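Local coordinates for putative methyltransferase protein (Bacteroides fragilis, PDB 5BP9), which binds S-adenosyl-L-homocysteine and is probably an S-adenosylmethionine-dependent methyltransferase, at residues 246-251 with 273-278; 99-104 with 161-166; 37-42 with 153-158. All blocks are in the same frame, centred on the assembly; numbering follows the deposited sequence. Where two conformers were deposited one is given.

Contact 1 of 3, residues 246-251 with 273-278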
# COMPACT_ATOMS: atom_id res chain seq x y z
N ILE A 246 -7.92 -5.27 -6.69
CA ILE A 246 -8.96 -4.75 -7.56
C ILE A 246 -8.46 -4.79 -9.00
O ILE A 246 -7.34 -4.35 -9.32
CB ILE A 246 -9.42 -3.34 -7.11
CG1 ILE A 246 -10.66 -2.88 -7.89
CG2 ILE A 246 -8.29 -2.32 -7.23
CD1 ILE A 246 -11.30 -1.64 -7.31
N ASP A 247 -9.28 -5.36 -9.88
CA ASP A 247 -8.98 -5.35 -11.32
C ASP A 247 -9.18 -3.96 -11.91
O ASP A 247 -9.93 -3.14 -11.35
CB ASP A 247 -9.84 -6.40 -12.05
CG ASP A 247 -11.28 -6.01 -12.13
OD1 ASP A 247 -12.03 -6.33 -11.21
OD2 ASP A 247 -11.66 -5.31 -13.09
N PHE A 248 -8.51 -3.68 -13.04
CA PHE A 248 -8.53 -2.32 -13.59
C PHE A 248 -9.95 -1.83 -13.95
O PHE A 248 -10.28 -0.66 -13.72
CB PHE A 248 -7.61 -2.17 -14.82
CG PHE A 248 -7.64 -0.77 -15.39
CD1 PHE A 248 -6.93 0.25 -14.78
CD2 PHE A 248 -8.47 -0.45 -16.46
CE1 PHE A 248 -6.99 1.54 -15.26
CE2 PHE A 248 -8.54 0.84 -16.93
CZ PHE A 248 -7.80 1.84 -16.34
N GLN A 249 -10.79 -2.70 -14.52
CA GLN A 249 -12.12 -2.24 -14.92
C GLN A 249 -12.96 -1.87 -13.70
O GLN A 249 -13.70 -0.87 -13.71
CB GLN A 249 -12.88 -3.25 -15.79
CG GLN A 249 -12.28 -3.44 -17.16
CD GLN A 249 -10.97 -4.20 -17.10
OE1 GLN A 249 -10.88 -5.24 -16.44
NE2 GLN A 249 -9.93 -3.68 -17.74
N THR A 250 -12.83 -2.67 -12.63
CA THR A 250 -13.56 -2.35 -11.41
C THR A 250 -13.03 -1.02 -10.82
O THR A 250 -13.81 -0.17 -10.39
CB THR A 250 -13.50 -3.52 -10.39
OG1 THR A 250 -14.07 -4.68 -11.00
CG2 THR A 250 -14.29 -3.19 -9.10
N LEU A 251 -11.72 -0.85 -10.82
CA LEU A 251 -11.11 0.39 -10.33
C LEU A 251 -11.60 1.60 -11.13
O LEU A 251 -11.98 2.62 -10.55
CB LEU A 251 -9.59 0.31 -10.37
CG LEU A 251 -8.82 1.57 -9.97
CD1 LEU A 251 -9.05 1.91 -8.50
CD2 LEU A 251 -7.35 1.37 -10.19
N TYR A 273 -1.03 -4.66 -12.56
CA TYR A 273 -0.99 -3.43 -13.34
C TYR A 273 -0.71 -2.22 -12.47
O TYR A 273 -0.93 -2.26 -11.24
CB TYR A 273 -2.29 -3.23 -14.12
CG TYR A 273 -3.45 -2.94 -13.21
CD1 TYR A 273 -4.17 -3.96 -12.65
CD2 TYR A 273 -3.79 -1.63 -12.88
CE1 TYR A 273 -5.20 -3.75 -11.76
CE2 TYR A 273 -4.84 -1.37 -11.99
CZ TYR A 273 -5.54 -2.42 -11.45
OH TYR A 273 -6.54 -2.14 -10.57
N LEU A 274 -0.25 -1.16 -13.14
CA LEU A 274 -0.07 0.16 -12.54
C LEU A 274 -1.06 1.08 -13.20
O LEU A 274 -1.12 1.14 -14.44
CB LEU A 274 1.35 0.67 -12.73
CG LEU A 274 1.66 2.07 -12.18
CD1 LEU A 274 1.64 2.11 -10.65
CD2 LEU A 274 2.97 2.60 -12.73
N ALA A 275 -1.85 1.78 -12.37
CA ALA A 275 -2.81 2.76 -12.84
C ALA A 275 -2.50 4.15 -12.30
O ALA A 275 -1.86 4.30 -11.25
CB ALA A 275 -4.22 2.37 -12.42
N ARG A 276 -2.97 5.15 -13.04
CA ARG A 276 -2.90 6.56 -12.63
C ARG A 276 -4.32 7.07 -12.47
O ARG A 276 -5.14 6.93 -13.38
CB ARG A 276 -2.17 7.41 -13.69
CG ARG A 276 -2.06 8.88 -13.31
CD ARG A 276 -0.99 9.60 -14.13
NE ARG A 276 -1.27 9.53 -15.56
CZ ARG A 276 -0.38 9.72 -16.53
NH1 ARG A 276 -0.76 9.64 -17.81
NH2 ARG A 276 0.89 9.99 -16.23
N LEU A 277 -4.60 7.64 -11.30
CA LEU A 277 -5.90 8.21 -10.98
C LEU A 277 -5.74 9.74 -10.84
O LEU A 277 -4.82 10.22 -10.18
CB LEU A 277 -6.47 7.61 -9.68
CG LEU A 277 -6.50 6.07 -9.60
CD1 LEU A 277 -6.75 5.56 -8.18
CD2 LEU A 277 -7.53 5.49 -10.53
N THR A 278 -6.66 10.46 -11.43
CA THR A 278 -6.67 11.93 -11.39
C THR A 278 -8.10 12.41 -11.19
O THR A 278 -9.06 11.70 -11.55
CB THR A 278 -6.14 12.52 -12.72
OG1 THR A 278 -6.87 11.94 -13.81
CG2 THR A 278 -4.68 12.27 -12.91

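Contact 2 of 3, residues 99-104 with 161-166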
# COMPACT_ATOMS: atom_id res chain seq x y z
N ALA A 99 9.85 6.39 -10.93
CA ALA A 99 10.40 7.24 -11.99
C ALA A 99 9.45 8.34 -12.45
O ALA A 99 9.90 9.44 -12.86
CB ALA A 99 10.84 6.37 -13.15
N MSE A 100 8.14 8.07 -12.36
CA MSE A 100 7.09 9.00 -12.76
C MSE A 100 6.70 9.99 -11.69
O MSE A 100 6.06 10.99 -11.99
CB MSE A 100 5.79 8.23 -13.09
CG MSE A 100 5.90 7.53 -14.41
SE MSE A 100 4.34 6.35 -14.47
CE MSE A 100 3.05 7.78 -14.75
N ALA A 101 7.08 9.72 -10.44
CA ALA A 101 6.68 10.51 -9.31
C ALA A 101 7.38 11.85 -9.34
O ALA A 101 8.61 11.91 -9.43
CB ALA A 101 6.98 9.78 -8.02
N THR A 102 6.59 12.92 -9.21
CA THR A 102 7.13 14.27 -9.24
C THR A 102 6.55 15.14 -8.15
O THR A 102 5.52 14.83 -7.54
CB THR A 102 6.92 14.98 -10.61
OG1 THR A 102 5.53 15.24 -10.86
CG2 THR A 102 7.47 14.14 -11.73
N GLY A 103 7.21 16.27 -7.92
CA GLY A 103 6.73 17.26 -6.96
C GLY A 103 6.78 16.73 -5.53
O GLY A 103 7.64 15.92 -5.16
N THR A 104 5.82 17.17 -4.73
CA THR A 104 5.74 16.74 -3.36
C THR A 104 4.99 15.41 -3.34
O THR A 104 3.86 15.33 -3.81
CB THR A 104 5.05 17.77 -2.48
OG1 THR A 104 5.77 19.02 -2.58
CG2 THR A 104 5.05 17.32 -1.03
N PHE A 161 -0.31 17.14 -1.98
CA PHE A 161 0.69 16.42 -2.73
C PHE A 161 0.45 16.50 -4.22
O PHE A 161 -0.68 16.50 -4.69
CB PHE A 161 0.70 14.95 -2.29
CG PHE A 161 1.00 14.79 -0.82
CD1 PHE A 161 2.29 14.84 -0.37
CD2 PHE A 161 -0.03 14.70 0.12
CE1 PHE A 161 2.59 14.77 0.97
CE2 PHE A 161 0.26 14.61 1.48
CZ PHE A 161 1.59 14.65 1.89
N ASP A 162 1.56 16.52 -4.96
CA ASP A 162 1.53 16.37 -6.41
C ASP A 162 1.42 14.92 -6.86
O ASP A 162 0.80 14.65 -7.90
CB ASP A 162 2.76 17.01 -7.03
CG ASP A 162 2.87 18.49 -6.70
OD1 ASP A 162 2.00 19.27 -7.20
OD2 ASP A 162 3.79 18.87 -5.93
N THR A 163 2.01 14.01 -6.10
CA THR A 163 1.95 12.57 -6.41
C THR A 163 1.67 11.81 -5.11
O THR A 163 2.33 12.06 -4.09
CB THR A 163 3.25 12.03 -7.02
OG1 THR A 163 3.67 12.86 -8.10
CG2 THR A 163 3.04 10.63 -7.59
N ILE A 164 0.68 10.93 -5.16
CA ILE A 164 0.38 10.02 -4.06
C ILE A 164 0.68 8.59 -4.53
O ILE A 164 0.11 8.14 -5.52
CB ILE A 164 -1.07 10.16 -3.59
CG1 ILE A 164 -1.30 11.62 -3.08
CG2 ILE A 164 -1.37 9.13 -2.49
CD1 ILE A 164 -2.71 11.92 -2.61
N LEU A 165 1.61 7.92 -3.84
CA LEU A 165 2.05 6.58 -4.21
C LEU A 165 1.41 5.54 -3.32
O LEU A 165 1.54 5.59 -2.11
CB LEU A 165 3.57 6.43 -4.08
CG LEU A 165 4.44 7.29 -4.97
CD1 LEU A 165 5.91 7.05 -4.64
CD2 LEU A 165 4.17 6.97 -6.43
N MSE A 166 0.69 4.60 -3.96
CA MSE A 166 0.11 3.45 -3.25
C MSE A 166 0.58 2.22 -3.96
O MSE A 166 -0.01 1.76 -4.95
CB MSE A 166 -1.37 3.64 -3.27
CG MSE A 166 -1.69 4.86 -2.43
SE MSE A 166 -3.61 5.22 -2.43
CE MSE A 166 -4.05 3.91 -1.00
O HOH W 1 3.35 11.65 -11.15
O HOH W 2 2.24 14.32 -10.50

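Contact 3 of 3, residues 37-42 with 153-158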
# COMPACT_ATOMS: atom_id res chain seq x y z
N SER A 37 -11.52 5.66 16.55
CA SER A 37 -12.34 5.42 15.31
C SER A 37 -11.58 4.58 14.29
O SER A 37 -10.34 4.52 14.33
CB SER A 37 -12.83 6.76 14.70
OG SER A 37 -11.77 7.56 14.22
N MSE A 38 -12.32 3.93 13.38
CA MSE A 38 -11.68 3.16 12.29
C MSE A 38 -10.74 4.05 11.50
O MSE A 38 -9.65 3.60 11.15
CB MSE A 38 -12.62 2.44 11.32
CG MSE A 38 -13.64 3.36 10.66
N ASN A 39 -11.12 5.31 11.24
CA ASN A 39 -10.29 6.18 10.37
C ASN A 39 -8.98 6.67 11.00
O ASN A 39 -8.10 7.09 10.27
CB ASN A 39 -11.08 7.41 9.87
CG ASN A 39 -12.14 7.05 8.85
OD1 ASN A 39 -12.25 5.91 8.37
ND2 ASN A 39 -12.95 8.03 8.51
N THR A 40 -8.89 6.66 12.33
CA THR A 40 -7.69 7.15 13.03
C THR A 40 -6.83 6.05 13.61
O THR A 40 -5.73 6.35 14.08
CB THR A 40 -8.05 8.13 14.17
OG1 THR A 40 -8.82 7.45 15.17
CG2 THR A 40 -8.84 9.27 13.65
N SER A 41 -7.32 4.79 13.54
CA SER A 41 -6.67 3.68 14.23
C SER A 41 -5.21 3.45 13.79
O SER A 41 -4.86 3.48 12.60
CB SER A 41 -7.48 2.39 14.05
OG SER A 41 -7.68 2.10 12.68
N LEU A 42 -4.36 3.22 14.80
CA LEU A 42 -2.96 2.88 14.64
C LEU A 42 -2.73 1.49 15.22
O LEU A 42 -3.56 0.99 16.02
CB LEU A 42 -2.09 3.90 15.37
CG LEU A 42 -2.23 5.36 14.92
CD1 LEU A 42 -1.39 6.27 15.79
CD2 LEU A 42 -1.85 5.49 13.45
N PHE A 153 -6.56 7.69 6.46
CA PHE A 153 -7.95 8.11 6.55
C PHE A 153 -8.25 9.05 7.73
O PHE A 153 -9.39 9.54 7.85
CB PHE A 153 -8.86 6.89 6.59
CG PHE A 153 -8.74 6.05 5.36
CD1 PHE A 153 -9.20 6.54 4.14
CD2 PHE A 153 -8.15 4.81 5.40
CE1 PHE A 153 -9.07 5.78 3.00
CE2 PHE A 153 -8.03 4.04 4.26
CZ PHE A 153 -8.50 4.52 3.06
N ASP A 154 -7.25 9.33 8.55
CA ASP A 154 -7.42 10.18 9.74
C ASP A 154 -7.93 11.54 9.28
O ASP A 154 -7.31 12.17 8.43
CB ASP A 154 -6.06 10.28 10.47
CG ASP A 154 -6.15 10.93 11.83
OD1 ASP A 154 -6.97 11.83 12.04
OD2 ASP A 154 -5.33 10.54 12.70
N GLU A 155 -9.06 11.99 9.85
CA GLU A 155 -9.63 13.29 9.51
C GLU A 155 -8.66 14.43 9.80
O GLU A 155 -8.78 15.50 9.21
CB GLU A 155 -10.94 13.53 10.25
CG GLU A 155 -12.06 12.59 9.83
CD GLU A 155 -12.12 11.27 10.58
OE1 GLU A 155 -11.19 10.96 11.42
OE2 GLU A 155 -13.12 10.55 10.32
N ARG A 156 -7.75 14.22 10.77
CA ARG A 156 -6.76 15.24 11.14
C ARG A 156 -5.52 15.27 10.24
O ARG A 156 -4.73 16.19 10.35
CB ARG A 156 -6.30 15.05 12.60
CG ARG A 156 -7.41 15.01 13.65
CD ARG A 156 -6.90 14.40 14.95
NE ARG A 156 -6.44 13.01 14.78
CZ ARG A 156 -5.78 12.30 15.70
NH1 ARG A 156 -5.50 12.82 16.89
NH2 ARG A 156 -5.41 11.04 15.43
N PHE A 157 -5.33 14.27 9.37
CA PHE A 157 -4.18 14.23 8.46
C PHE A 157 -4.50 15.15 7.28
O PHE A 157 -5.39 14.85 6.46
CB PHE A 157 -3.91 12.79 7.98
CG PHE A 157 -2.84 12.68 6.91
CD1 PHE A 157 -1.60 13.30 7.07
CD2 PHE A 157 -3.05 11.92 5.77
CE1 PHE A 157 -0.62 13.20 6.10
CE2 PHE A 157 -2.08 11.82 4.79
CZ PHE A 157 -0.85 12.46 4.96
N ALA A 158 -3.77 16.25 7.20
CA ALA A 158 -4.05 17.30 6.22
C ALA A 158 -2.72 17.80 5.72
O ALA A 158 -1.90 18.27 6.52
CB ALA A 158 -4.85 18.43 6.86
O HOH W 3 -3.84 8.29 12.59

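Contact 1 of 3, residues 246-251 with 273-278
The phenol OH of Tyr273 donates to the backbone carbonyl of Ile246, with 2.7 Å from OH to O, and this is the one hydrogen bond that joins segment 273-278 to segment 246-251. The hydroxyl does not lie in the carbonyl plane but comes from above it, 45° out. CG of Tyr273 lies between its backbone N and carbonyl carbon (chi1 69°), which carries the ring across to the start of the helix. One face of that ring is covered by Phe248: CB stands over the centre, 4.0 Å from the centroid, a CH-pi contact. The Phe248 ring then turns its edge to the same face in an offset edge-to-face pair, the planes at 89°, and carries on along its rim to Ala275, CE1 to CB 4.1 Å. Leu251, one turn further on, drops CD2 to the edge of the tyrosine, 3.6 Å from Tyr273 OH. The same methyl also meets Ala275 CB and Leu277 CD2. The helix start is fixed by Asp247 as N-cap: Thr250 N donates to Asp247 OD2 (2.9 Å) and Thr250 OG1 to Asp247 OD1 (2.6 Å), while Tyr223 OH also bonds to OD1. Strand 272-279 runs between strands 195-202 and 260-267, both antiparallel to it, and helix 248-257 packs on one side of this part of the sheet. Leu274 points to the other side, where helix 92-100 lies; Met264 of strand 260-267 touches both Phe248 and Tyr273.

Contact 2 of 3, residues 99-104 with 161-166
Thr163 reaches from its strand to Thr102 and Ala101, just after helix 92-100, and its side chain can be followed atom by atom. CB lies 3.6 Å from Thr102 O. From there OG1 donates to that same carbonyl oxygen, Thr102 O, at 2.8 Å, in the carbonyl plane and on a lone pair. A water held by Met100 O also donates to this hydroxyl oxygen. The other branch, CG2, meets Ala101 CB at 4.1 Å; Leu165 CD2 approaches the same alanine methyl.

One residue back, Asp162 OD2 accepts from Thr104 N at 2.9 Å, nearly straight at 172°, using its anti lone pair. Arg192 forms a salt bridge with that oxygen, which probably favours the charged carboxylate. Thr104 O in turn takes two backbone donors, Asp162 N at 2.8 Å and Thr163 N at 3.2 Å, across the corner where the chain turns at Asp162. Thr104 OG1 is bonded to Glu125, while its CG2 rests obliquely against the Phe161 ring, 3.8 Å from CD1. The backbone pairing continues between Thr163 and Leu106, and the parallel strands 104-108 and 161-166 run side by side at the centre of the sheet, as in the Rossmann-like fold of the S-adenosylmethionine-dependent methyltransferases.

Contact 3 of 3, residues 37-42 with 153-158
Asn39 and Thr40 lie against Phe153 and Asp154, and here the packing is tight. Asn39 O lies 3.2 Å from Phe153 C and faces Asp154 N, although the angle there is too poor for a hydrogen bond. Beside it Asn39 CB rests on Phe153 O at 3.4 Å. Thr40 fills the next position: its CG2, anti to the carbonyl carbon, packs against the carboxylate of Asp154, 3.6 Å from CG. That carboxylate is held by three hydrogen bonds from within its own loop, all from Arg156. The guanidinium grips it side-on, NE to OD1 (3.0 Å, 174°) and NH2 to OD2 (2.8 Å), each on a syn lone pair, in a salt bridge. Arg156 N also donates to OD1, making an Asx turn over the type I turn from Asp154 to Phe157.

Toward solvent the contact thins out. Glu155, bent at chi2 (88°), folds back so that OE2 accepts from Asn39 ND2 at 3.1 Å. ND2 comes to OE2 from well above the carboxylate plane, while OE2 lies close to the plane of the Asn39 amide. Ser37 OG shares a hydrogen bond with Thr40 OG1 within its own loop, but only skirts Glu155. Between the loops a water donates both to Thr40 O and to Asp154 OD2, 2.7 Å from the latter.

Leu182 of helix 180-190 touches both Asn39 and Phe153, and Asn151, which binds S-adenosyl-L-homocysteine, bonds to Ser41 O and Phe153 N. The only direct hydrogen bond between the two segments is Asn39 ND2 to Glu155 OE2, with one water bridge beside it; the chemistry implies that a turn braced by its own ion pair meets the N-terminal loop through a mainly polar surface beside the bound cofactor product.

In the fold
Contacts 1 and 2 are buried and reach the same seven-stranded sheet; contact 3 is a surface meeting of two loops. Contact 1 sets a helix on strand 272-279 near one edge of that sheet and relies on aromatic and aliphatic side chains around one hydroxyl bond. Contact 2, nearer the middle, is mostly backbone and short polar side chains joining parallel strands. They touch directly where Arg276 packs against Met100, Arg276 NH2 to Met100 CE 3.4 Å. Contact 3 adjoins contact 2 in sequence, since segment 153-158 leads into strand 161-166, but lies beside the bound S-adenosyl-L-homocysteine and is joined by one amide-to-carboxylate bond and a water bridge.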